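Local coordinates for protein interacting with Hsp90 1 (Saccharomyces cerevisiae, PDB 4CHH) that takes part in pre-rRNA processing, is required for the NOP58–snoRNA interaction and is a component of the R2TP complex that also interacts with Hsp90, at residues 80-85 and 132-137. Residues are numbered along the deposited sequence; the frame is centred on the assembly and turned at random.
Sequences IVFPLI and REILVE
I134 reaches out from helix 129-147 to meet F82 and I85 of the short helix 78-86, a sparse helix-to-helix apolar contact near the surface of the PIH1 N-terminal domain. It illustrates how one branched side chain can span the gap between two helices whose backbones stay well apart: the nearest CA atoms, those of I85 and I134, are 9.2 Å from each other, and only 115 Å² is buried in all. From CB of I134 the chain divides. CG2 comes nearest to CD1 of I85, at 4.3 Å. The other branch sets CG1 anti to the carbonyl carbon (chi1 -72°) and then runs extended (chi2 168°). CG1 itself serves as a spacer, and CD1 at its end does most of the touching. This methyl approaches the F82 ring obliquely, 3.7 Å from CE1, and also meets CD1 of I85 tip to tip at 4.2 Å. F82 and I85 stand nearly one helical turn apart; I85 points toward helix 129-147, whereas F82 sets off to the side and only its ring swings in. The kink between them falls at P83, whose N has no hydrogen to give to the preceding turn. Beyond I134, F82 also packs on Q130 and I85 on W138, extending the apposition along helix 129-147. Within helix 78-86 the two partners touch each other, CD1 of F82 lying 3.9 Å from CD1 of I85.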
# COMPACT_ATOMS: atom_id res chain seq x y z
N ILE A 80 10.51 -20.93 3.90
CA ILE A 80 10.32 -20.57 5.31
C ILE A 80 9.08 -19.69 5.47
O ILE A 80 8.26 -19.90 6.35
CB ILE A 80 11.56 -19.79 5.85
CG1 ILE A 80 12.90 -20.60 5.73
CG2 ILE A 80 11.33 -19.25 7.28
CD1 ILE A 80 13.02 -21.86 6.62
N VAL A 81 8.98 -18.67 4.60
CA VAL A 81 8.02 -17.59 4.73
C VAL A 81 6.59 -17.93 4.30
O VAL A 81 5.67 -17.53 5.02
CB VAL A 81 8.55 -16.31 4.04
CG1 VAL A 81 7.44 -15.29 3.81
CG2 VAL A 81 9.70 -15.71 4.86
N PHE A 82 6.38 -18.62 3.16
CA PHE A 82 4.99 -18.89 2.74
C PHE A 82 4.21 -19.69 3.81
O PHE A 82 3.09 -19.29 4.13
CB PHE A 82 4.92 -19.53 1.34
CG PHE A 82 5.32 -18.53 0.26
CD1 PHE A 82 4.76 -17.26 0.22
CD2 PHE A 82 6.25 -18.87 -0.71
CE1 PHE A 82 5.13 -16.34 -0.78
CE2 PHE A 82 6.62 -17.95 -1.71
CZ PHE A 82 6.04 -16.69 -1.74
N PRO A 83 4.80 -20.71 4.47
CA PRO A 83 4.08 -21.36 5.58
C PRO A 83 3.78 -20.38 6.73
O PRO A 83 2.69 -20.44 7.28
CB PRO A 83 5.05 -22.46 6.01
CG PRO A 83 5.79 -22.80 4.74
CD PRO A 83 6.07 -21.41 4.22
N LEU A 84 4.70 -19.45 7.04
CA LEU A 84 4.50 -18.43 8.10
C LEU A 84 3.37 -17.46 7.73
O LEU A 84 2.63 -17.04 8.62
CB LEU A 84 5.77 -17.63 8.38
CG LEU A 84 6.91 -18.36 9.08
CD1 LEU A 84 8.13 -17.46 9.14
CD2 LEU A 84 6.49 -18.84 10.50
N ILE A 85 3.23 -17.15 6.43
CA ILE A 85 2.14 -16.28 5.96
C ILE A 85 0.80 -16.98 6.20
O ILE A 85 -0.10 -16.36 6.76
CB ILE A 85 2.34 -15.88 4.48
CG1 ILE A 85 3.53 -14.90 4.35
CG2 ILE A 85 0.99 -15.30 3.87
CD1 ILE A 85 3.92 -14.52 2.85
N ARG A 132 4.89 -10.94 -4.51
CA ARG A 132 4.32 -9.71 -5.07
C ARG A 132 2.75 -9.76 -5.07
O ARG A 132 2.10 -8.79 -4.67
CB ARG A 132 4.84 -9.51 -6.51
CG ARG A 132 4.55 -8.12 -7.09
CD ARG A 132 5.30 -7.94 -8.40
NE ARG A 132 5.10 -6.62 -9.00
CZ ARG A 132 5.97 -5.61 -8.92
NH1 ARG A 132 7.07 -5.72 -8.19
NH2 ARG A 132 5.72 -4.47 -9.55
N GLU A 133 2.16 -10.90 -5.51
CA GLU A 133 0.70 -11.05 -5.51
C GLU A 133 0.11 -10.90 -4.10
O GLU A 133 -0.93 -10.28 -3.94
CB GLU A 133 0.30 -12.45 -6.03
CG GLU A 133 0.29 -12.56 -7.55
CD GLU A 133 0.56 -13.96 -8.07
OE1 GLU A 133 0.38 -14.94 -7.30
OE2 GLU A 133 0.96 -14.08 -9.25
N ILE A 134 0.74 -11.55 -3.11
CA ILE A 134 0.30 -11.47 -1.71
C ILE A 134 0.47 -10.01 -1.21
O ILE A 134 -0.41 -9.50 -0.49
CB ILE A 134 1.12 -12.49 -0.88
CG1 ILE A 134 0.68 -13.95 -1.20
CG2 ILE A 134 1.07 -12.21 0.61
CD1 ILE A 134 1.66 -15.05 -0.64
N LEU A 135 1.56 -9.34 -1.59
CA LEU A 135 1.79 -7.96 -1.15
C LEU A 135 0.67 -7.05 -1.73
O LEU A 135 0.15 -6.18 -1.02
CB LEU A 135 3.22 -7.49 -1.55
CG LEU A 135 3.71 -6.03 -1.18
CD1 LEU A 135 3.24 -5.01 -2.21
CD2 LEU A 135 3.34 -5.62 0.27
N VAL A 136 0.30 -7.25 -3.00
CA VAL A 136 -0.77 -6.47 -3.65
C VAL A 136 -2.10 -6.64 -2.87
O VAL A 136 -2.79 -5.65 -2.65
CB VAL A 136 -0.90 -6.86 -5.15
CG1 VAL A 136 -2.27 -6.47 -5.74
CG2 VAL A 136 0.24 -6.24 -5.95
N GLU A 137 -2.44 -7.90 -2.48
CA GLU A 137 -3.62 -8.21 -1.69
C GLU A 137 -3.58 -7.48 -0.33
O GLU A 137 -4.59 -6.91 0.08
CB GLU A 137 -3.73 -9.76 -1.50
CG GLU A 137 -4.91 -10.19 -0.61
CD GLU A 137 -6.29 -9.75 -1.06
OE1 GLU A 137 -6.52 -9.60 -2.28
OE2 GLU A 137 -7.14 -9.49 -0.18